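Local coordinates for divalent-cation tolerance protein CutA (PDB 1NZA) that forms a homotrimer, probably binds copper and is probably involved in resistance toward heavy metals, at residues E2-I7 with L56-T61; L6-S11 with V79-A84. One frame throughout, in Å; residues are numbered along the deposited sequence.

In the fold
Both interactions start from strand 2-9, an inner strand of the four-stranded antiparallel sheet, and use its two edges: strand 47-60 pairs along one in interaction 1, strand 82-86 along the other in interaction 2. Their centres lie about 11 Å apart. They share Leu6 and Ile7, and Val5 CG1 also meets Ile82 CG2 at 3.9 Å. Along the chain, strand 2-9 comes first, then 47-60, then 82-86, so the amino-terminal strand is enclosed by partners made much later. Helix 64-74 packs on the face carrying Val5, Ile7, Val57 and Ile82. Through Val83 and Ala84, which pair antiparallel with a strand of a neighbouring subunit, the sheet runs on across the interface, linking this core to the trimer.

Interaction 1. Residues E2-I7 with L56-T61; sequences EEVVLI and LVKTTT
Leu56 lies beside Leu6, the two branched side chains pointing the same way from one face of the sheet, while its CA-H leans on Val5 O. Next comes Val57, whose backbone forms two 2.7 Å bonds with Val5, from Val5 N to Val57 O and from Val57 N to Val5 O; both donors lie in the plane of the carbonyl they meet. On the other face the two valines stand close, CB to CB at 3.9 Å, and Val57 CG2 also reaches Ile7 CD1. Beta-branched residues suit this extended backbone, and Leu67 of helix 64-74 covers Val57.

Lys58 returns to the Leu56 face. Its aliphatic CD runs alongside Val4 CG2 at 4.2 Å, and the amine goes on to Glu81 of a neighbouring subunit and to Asn32. This antiparallel pairing joins the first and third strands of a ferredoxin-like βαββαβ fold, as in the GlnB-like clan.

Thr59 bonds Glu3 both ways; the donor Glu3 N stands 2.8 Å from Thr59 O, but 42° above its carbonyl plane. With OG1 anti to the backbone N (chi1 -176°), the hydroxyl is given to Leu27 O and CG2 is turned onto Val5 CG2, 3.7 Å away, so one residue serves both a polar and an apolar neighbour. Thr60 sits opposite Glu2, whose carboxylate bridges to Arg99. Thr61 lies just past the last pair: its methyl CG2 comes across the extended Glu3 side chain at about a right angle, 3.2 Å from OE1. Glu89 of another subunit lies near that carboxylate, which may favour protonation.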
ATOM      1  N   GLU A   2      -8.434 -13.036   3.061  1.00 25.09           N
ATOM      2  CA  GLU A   2      -8.709 -11.849   2.255  1.00 23.43           C
ATOM      3  C   GLU A   2      -7.342 -11.242   1.979  1.00 21.48           C
ATOM      4  O   GLU A   2      -6.440 -11.347   2.807  1.00 19.20           O
ATOM      5  CB  GLU A   2      -9.581 -10.844   3.007  1.00 23.78           C
ATOM      6  CG  GLU A   2     -10.933 -11.374   3.445  1.00 28.37           C
ATOM      7  CD  GLU A   2     -10.891 -12.001   4.823  1.00 31.73           C
ATOM      8  OE1 GLU A   2     -11.968 -12.285   5.384  1.00 33.28           O
ATOM      9  OE2 GLU A   2      -9.779 -12.211   5.347  1.00 34.31           O
ATOM     10  N   GLU A   3      -7.191 -10.607   0.826  1.00 19.55           N
ATOM     11  CA  GLU A   3      -5.903 -10.034   0.452  1.00 20.01           C
ATOM     12  C   GLU A   3      -6.035  -8.722  -0.295  1.00 18.74           C
ATOM     13  O   GLU A   3      -7.075  -8.440  -0.889  1.00 19.29           O
ATOM     14  CB  GLU A   3      -5.153 -10.996  -0.470  1.00 20.75           C
ATOM     15  CG  GLU A   3      -4.706 -12.304   0.146  1.00 24.27           C
ATOM     16  CD  GLU A   3      -4.161 -13.269  -0.897  1.00 25.11           C
ATOM     17  OE1 GLU A   3      -3.207 -14.009  -0.581  1.00 24.99           O
ATOM     18  OE2 GLU A   3      -4.692 -13.297  -2.028  1.00 26.01           O
ATOM     19  N   VAL A   4      -4.973  -7.920  -0.238  1.00 15.94           N
ATOM     20  CA  VAL A   4      -4.908  -6.669  -0.989  1.00 14.91           C
ATOM     21  C   VAL A   4      -3.800  -6.964  -1.998  1.00 13.69           C
ATOM     22  O   VAL A   4      -2.634  -7.138  -1.624  1.00 15.68           O
ATOM     23  CB  VAL A   4      -4.482  -5.465  -0.128  1.00 13.37           C
ATOM     24  CG1 VAL A   4      -4.236  -4.253  -1.033  1.00 15.07           C
ATOM     25  CG2 VAL A   4      -5.570  -5.127   0.888  1.00 15.34           C
ATOM     26  N   VAL A   5      -4.171  -7.056  -3.270  1.00 13.61           N
ATOM     27  CA  VAL A   5      -3.212  -7.358  -4.324  1.00 14.43           C
ATOM     28  C   VAL A   5      -2.731  -6.107  -5.029  1.00 16.22           C
ATOM     29  O   VAL A   5      -3.537  -5.259  -5.413  1.00 17.22           O
ATOM     30  CB  VAL A   5      -3.836  -8.324  -5.354  1.00 15.61           C
ATOM     31  CG1 VAL A   5      -2.940  -8.473  -6.561  1.00 13.56           C
ATOM     32  CG2 VAL A   5      -4.061  -9.680  -4.705  1.00 17.66           C
ATOM     33  N   LEU A   6      -1.413  -5.985  -5.178  1.00 15.44           N
ATOM     34  CA  LEU A   6      -0.823  -4.836  -5.857  1.00 14.53           C
ATOM     35  C   LEU A   6      -0.463  -5.234  -7.282  1.00 15.64           C
ATOM     36  O   LEU A   6       0.087  -6.313  -7.514  1.00 15.57           O
ATOM     37  CB  LEU A   6       0.451  -4.371  -5.145  1.00 14.77           C
ATOM     38  CG  LEU A   6       0.380  -4.067  -3.645  1.00 18.65           C
ATOM     39  CD1 LEU A   6       1.690  -3.429  -3.189  1.00 17.24           C
ATOM     40  CD2 LEU A   6      -0.771  -3.151  -3.362  1.00 18.83           C
ATOM     41  N   ILE A   7      -0.766  -4.353  -8.230  1.00 13.23           N
ATOM     42  CA  ILE A   7      -0.464  -4.584  -9.639  1.00 14.50           C
ATOM     43  C   ILE A   7      -0.114  -3.223 -10.217  1.00 14.22           C
ATOM     44  O   ILE A   7      -0.805  -2.246  -9.939  1.00 16.91           O
ATOM     45  CB  ILE A   7      -1.699  -5.098 -10.423  1.00 14.85           C
ATOM     46  CG1 ILE A   7      -2.227  -6.397  -9.808  1.00 13.68           C
ATOM     47  CG2 ILE A   7      -1.324  -5.343 -11.890  1.00 15.64           C
ATOM     48  CD1 ILE A   7      -3.572  -6.816 -10.358  1.00 14.28           C
ATOM     49  N   LEU A  56      -4.816  -1.349  -6.439  1.00 11.86           N
ATOM     50  CA  LEU A  56      -4.907  -1.999  -5.123  1.00 14.21           C
ATOM     51  C   LEU A  56      -6.185  -2.814  -5.245  1.00 13.63           C
ATOM     52  O   LEU A  56      -7.281  -2.256  -5.306  1.00 14.32           O
ATOM     53  CB  LEU A  56      -5.046  -0.974  -3.994  1.00 15.26           C
ATOM     54  CG  LEU A  56      -3.895   0.010  -3.774  1.00 18.01           C
ATOM     55  CD1 LEU A  56      -4.154   0.850  -2.526  1.00 20.06           C
ATOM     56  CD2 LEU A  56      -2.615  -0.751  -3.614  1.00 20.64           C
ATOM     57  N   VAL A  57      -6.040  -4.136  -5.285  1.00 14.67           N
ATOM     58  CA  VAL A  57      -7.176  -5.038  -5.470  1.00 16.35           C
ATOM     59  C   VAL A  57      -7.602  -5.793  -4.213  1.00 17.92           C
ATOM     60  O   VAL A  57      -6.800  -6.506  -3.618  1.00 18.08           O
ATOM     61  CB  VAL A  57      -6.844  -6.081  -6.559  1.00 16.40           C
ATOM     62  CG1 VAL A  57      -8.090  -6.888  -6.911  1.00 17.86           C
ATOM     63  CG2 VAL A  57      -6.282  -5.378  -7.795  1.00 13.81           C
ATOM     64  N   LYS A  58      -8.868  -5.644  -3.827  1.00 17.06           N
ATOM     65  CA  LYS A  58      -9.402  -6.331  -2.647  1.00 17.62           C
ATOM     66  C   LYS A  58      -9.991  -7.665  -3.108  1.00 18.91           C
ATOM     67  O   LYS A  58     -11.029  -7.698  -3.768  1.00 16.97           O
ATOM     68  CB  LYS A  58     -10.492  -5.483  -1.996  1.00 19.18           C
ATOM     69  CG  LYS A  58     -10.166  -3.998  -1.943  1.00 23.09           C
ATOM     70  CD  LYS A  58      -8.886  -3.713  -1.180  1.00 23.10           C
ATOM     71  CE  LYS A  58      -8.338  -2.352  -1.570  1.00 25.04           C
ATOM     72  NZ  LYS A  58      -9.416  -1.313  -1.552  1.00 28.45           N
ATOM     73  N   THR A  59      -9.340  -8.765  -2.746  1.00 17.81           N
ATOM     74  CA  THR A  59      -9.802 -10.079  -3.184  1.00 20.60           C
ATOM     75  C   THR A  59      -9.546 -11.163  -2.130  1.00 20.47           C
ATOM     76  O   THR A  59      -9.383 -10.853  -0.952  1.00 20.22           O
ATOM     77  CB  THR A  59      -9.098 -10.443  -4.508  1.00 21.79           C
ATOM     78  OG1 THR A  59      -9.605 -11.684  -5.017  1.00 22.99           O
ATOM     79  CG2 THR A  59      -7.600 -10.544  -4.291  1.00 21.78           C
ATOM     80  N   THR A  60      -9.534 -12.426  -2.554  1.00 22.08           N
ATOM     81  CA  THR A  60      -9.296 -13.543  -1.638  1.00 24.46           C
ATOM     82  C   THR A  60      -8.312 -14.551  -2.234  1.00 24.16           C
ATOM     83  O   THR A  60      -8.064 -14.564  -3.441  1.00 24.07           O
ATOM     84  CB  THR A  60     -10.601 -14.297  -1.313  1.00 25.93           C
ATOM     85  OG1 THR A  60     -11.042 -15.005  -2.477  1.00 26.76           O
ATOM     86  CG2 THR A  60     -11.683 -13.333  -0.883  1.00 25.77           C
ATOM     87  N   THR A  61      -7.753 -15.403  -1.380  1.00 24.90           N
ATOM     88  CA  THR A  61      -6.801 -16.409  -1.836  1.00 26.16           C
ATOM     89  C   THR A  61      -7.455 -17.404  -2.790  1.00 26.45           C
ATOM     90  O   THR A  61      -6.783 -17.999  -3.630  1.00 26.66           O
ATOM     91  CB  THR A  61      -6.202 -17.189  -0.652  1.00 26.40           C
ATOM     92  OG1 THR A  61      -7.259 -17.687   0.179  1.00 26.15           O
ATOM     93  CG2 THR A  61      -5.295 -16.292   0.166  1.00 27.87           C
TER

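Interaction 2. Residues L6-S11 with V79-A84; sequences LITVPS and VPEIVA. With NA (sodium ion), chain B.
The carboxylate of Glu81 receives Thr8 at one edge: the hydroxyl OG1 gives its proton to OE2 over 2.8 Å, using the anti lone pair, away from the other oxygen. Water 1 donates to the same OE2 at 2.7 Å, but from well out of the carboxylate plane, over one face; the Thr8 methyl CG2 lies toward the opposite face, 3.2 Å from OE2. The other oxygen, OE1, forms a salt bridge with Lys58 of a neighbouring subunit, so a single glutamate ties the metal surroundings to the trimer interface. Its CG is anti to the backbone N (chi1 170°) and the chain continues straight, which carries the charge across to Thr8.

Thr8 OG1 is also a sodium ligand at 2.3 Å: with its proton spent on Glu81, the hydroxyl turns oxygen density to the ion. Waters 1 and 2 and Glu52 add further ligands, and water 1 thus links sodium to Glu81 as a second-shell residue.

Here the first and last strands of the ferredoxin-like sheet run antiparallel and then separate. Leu6 and Val83 are a hydrogen-bonded pair, with Leu6 N to Val83 O at 2.8 Å and Val83 N to Leu6 O at 3.1 Å, while Val83 CG2 presses on Leu6 CB. Two residues further along each chain, in opposite directions, Thr8 N and Glu81 O are 3.9 Å apart and do not bond; both are buried without a hydrogen-bonding partner. Glu81 O is instead approached by Ile7 CA-H, its CA 3.3 Å away, and by the Ile7 methyl CG2, an apolar lining where the strands part.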
ATOM      1  N   LEU A   6      -1.413  -5.985  -5.178  1.00 15.44           N
ATOM      2  CA  LEU A   6      -0.823  -4.836  -5.857  1.00 14.53           C
ATOM      3  C   LEU A   6      -0.463  -5.234  -7.282  1.00 15.64           C
ATOM      4  O   LEU A   6       0.087  -6.313  -7.514  1.00 15.57           O
ATOM      5  CB  LEU A   6       0.451  -4.371  -5.145  1.00 14.77           C
ATOM      6  CG  LEU A   6       0.380  -4.067  -3.645  1.00 18.65           C
ATOM      7  CD1 LEU A   6       1.690  -3.429  -3.189  1.00 17.24           C
ATOM      8  CD2 LEU A   6      -0.771  -3.151  -3.362  1.00 18.83           C
ATOM      9  N   ILE A   7      -0.766  -4.353  -8.230  1.00 13.23           N
ATOM     10  CA  ILE A   7      -0.464  -4.584  -9.639  1.00 14.50           C
ATOM     11  C   ILE A   7      -0.114  -3.223 -10.217  1.00 14.22           C
ATOM     12  O   ILE A   7      -0.805  -2.246  -9.939  1.00 16.91           O
ATOM     13  CB  ILE A   7      -1.699  -5.098 -10.423  1.00 14.85           C
ATOM     14  CG1 ILE A   7      -2.227  -6.397  -9.808  1.00 13.68           C
ATOM     15  CG2 ILE A   7      -1.324  -5.343 -11.890  1.00 15.64           C
ATOM     16  CD1 ILE A   7      -3.572  -6.816 -10.358  1.00 14.28           C
ATOM     17  N   THR A   8       0.961  -3.132 -10.986  1.00 14.26           N
ATOM     18  CA  THR A   8       1.269  -1.852 -11.608  1.00 13.92           C
ATOM     19  C   THR A   8       1.033  -2.039 -13.099  1.00 16.79           C
ATOM     20  O   THR A   8       1.206  -3.143 -13.625  1.00 16.32           O
ATOM     21  CB  THR A   8       2.707  -1.395 -11.334  1.00 17.11           C
ATOM     22  OG1 THR A   8       3.606  -2.485 -11.548  1.00 16.17           O
ATOM     23  CG2 THR A   8       2.838  -0.899  -9.897  1.00 17.21           C
ATOM     24  N   VAL A   9       0.610  -0.964 -13.762  1.00 14.06           N
ATOM     25  CA  VAL A   9       0.314  -0.984 -15.190  1.00 15.10           C
ATOM     26  C   VAL A   9       0.918   0.259 -15.857  1.00 16.93           C
ATOM     27  O   VAL A   9       1.189   1.261 -15.198  1.00 14.34           O
ATOM     28  CB  VAL A   9      -1.217  -1.040 -15.424  1.00 15.51           C
ATOM     29  CG1 VAL A   9      -1.797  -2.293 -14.761  1.00 16.75           C
ATOM     30  CG2 VAL A   9      -1.883   0.197 -14.839  1.00 19.15           C
ATOM     31  N   PRO A  10       1.133   0.206 -17.180  1.00 16.22           N
ATOM     32  CA  PRO A  10       1.721   1.315 -17.937  1.00 16.09           C
ATOM     33  C   PRO A  10       0.837   2.494 -18.321  1.00 14.99           C
ATOM     34  O   PRO A  10       1.357   3.556 -18.674  1.00 15.30           O
ATOM     35  CB  PRO A  10       2.277   0.612 -19.169  1.00 18.57           C
ATOM     36  CG  PRO A  10       1.246  -0.428 -19.420  1.00 20.01           C
ATOM     37  CD  PRO A  10       0.987  -0.988 -18.037  1.00 19.38           C
ATOM     38  N   SER A  11      -0.479   2.322 -18.261  1.00 16.19           N
ATOM     39  CA  SER A  11      -1.390   3.396 -18.658  1.00 17.59           C
ATOM     40  C   SER A  11      -2.739   3.331 -17.966  1.00 18.23           C
ATOM     41  O   SER A  11      -3.128   2.298 -17.430  1.00 15.94           O
ATOM     42  CB  SER A  11      -1.622   3.342 -20.170  1.00 18.65           C
ATOM     43  OG  SER A  11      -2.289   2.140 -20.528  1.00 21.95           O
ATOM     44  N   VAL A  79       5.760 -10.478 -17.804  1.00 31.11           N
ATOM     45  CA  VAL A  79       5.849 -10.777 -16.375  1.00 29.66           C
ATOM     46  C   VAL A  79       5.334  -9.600 -15.552  1.00 26.55           C
ATOM     47  O   VAL A  79       6.116  -8.844 -14.973  1.00 26.33           O
ATOM     48  CB  VAL A  79       7.303 -11.076 -15.954  1.00 29.15           C
ATOM     49  CG1 VAL A  79       7.364 -11.403 -14.462  1.00 30.88           C
ATOM     50  CG2 VAL A  79       7.847 -12.238 -16.771  1.00 31.38           C
ATOM     51  N   PRO A  80       4.005  -9.438 -15.486  1.00 25.84           N
ATOM     52  CA  PRO A  80       3.416  -8.334 -14.726  1.00 24.51           C
ATOM     53  C   PRO A  80       3.563  -8.490 -13.223  1.00 24.07           C
ATOM     54  O   PRO A  80       3.596  -9.606 -12.698  1.00 23.15           O
ATOM     55  CB  PRO A  80       1.957  -8.366 -15.160  1.00 25.36           C
ATOM     56  CG  PRO A  80       1.708  -9.829 -15.328  1.00 26.35           C
ATOM     57  CD  PRO A  80       2.952 -10.287 -16.069  1.00 25.49           C
ATOM     58  N   GLU A  81       3.658  -7.364 -12.530  1.00 20.87           N
ATOM     59  CA  GLU A  81       3.762  -7.411 -11.087  1.00 20.90           C
ATOM     60  C   GLU A  81       2.396  -7.734 -10.518  1.00 18.78           C
ATOM     61  O   GLU A  81       1.428  -7.020 -10.782  1.00 18.94           O
ATOM     62  CB  GLU A  81       4.207  -6.068 -10.516  1.00 22.26           C
ATOM     63  CG  GLU A  81       4.089  -6.022  -8.995  1.00 23.51           C
ATOM     64  CD  GLU A  81       4.377  -4.658  -8.416  1.00 24.90           C
ATOM     65  OE1 GLU A  81       4.591  -4.580  -7.190  1.00 26.27           O
ATOM     66  OE2 GLU A  81       4.380  -3.665  -9.176  1.00 24.38           O
ATOM     67  N   ILE A  82       2.320  -8.815  -9.750  1.00 18.55           N
ATOM     68  CA  ILE A  82       1.085  -9.217  -9.087  1.00 18.84           C
ATOM     69  C   ILE A  82       1.510  -9.780  -7.738  1.00 20.43           C
ATOM     70  O   ILE A  82       1.959 -10.925  -7.656  1.00 21.10           O
ATOM     71  CB  ILE A  82       0.331 -10.338  -9.840  1.00 17.69           C
ATOM     72  CG1 ILE A  82       0.186  -9.981 -11.319  1.00 20.60           C
ATOM     73  CG2 ILE A  82      -1.052 -10.532  -9.219  1.00 18.23           C
ATOM     74  CD1 ILE A  82      -0.524 -11.048 -12.142  1.00 21.14           C
ATOM     75  N   VAL A  83       1.391  -8.977  -6.683  1.00 19.73           N
ATOM     76  CA  VAL A  83       1.779  -9.433  -5.352  1.00 19.13           C
ATOM     77  C   VAL A  83       0.629  -9.254  -4.374  1.00 19.12           C
ATOM     78  O   VAL A  83      -0.012  -8.205  -4.343  1.00 18.78           O
ATOM     79  CB  VAL A  83       3.017  -8.664  -4.828  1.00 19.50           C
ATOM     80  CG1 VAL A  83       4.179  -8.804  -5.816  1.00 21.55           C
ATOM     81  CG2 VAL A  83       2.671  -7.203  -4.597  1.00 22.03           C
ATOM     82  N   ALA A  84       0.369 -10.286  -3.577  1.00 17.02           N
ATOM     83  CA  ALA A  84      -0.717 -10.241  -2.606  1.00 16.39           C
ATOM     84  C   ALA A  84      -0.210 -10.028  -1.184  1.00 17.24           C
ATOM     85  O   ALA A  84       0.725 -10.697  -0.742  1.00 18.10           O
ATOM     86  CB  ALA A  84      -1.526 -11.536  -2.671  1.00 16.11           C
TER
HETATM   87 NA    NA B 104       5.657  -2.071 -12.488  1.00 14.60          NA
HETATM   88  O   HOH W   1       6.538  -2.354 -10.130  1.00 38.41           O
HETATM   89  O   HOH W   2       7.874  -1.608 -13.296  1.00 29.35           O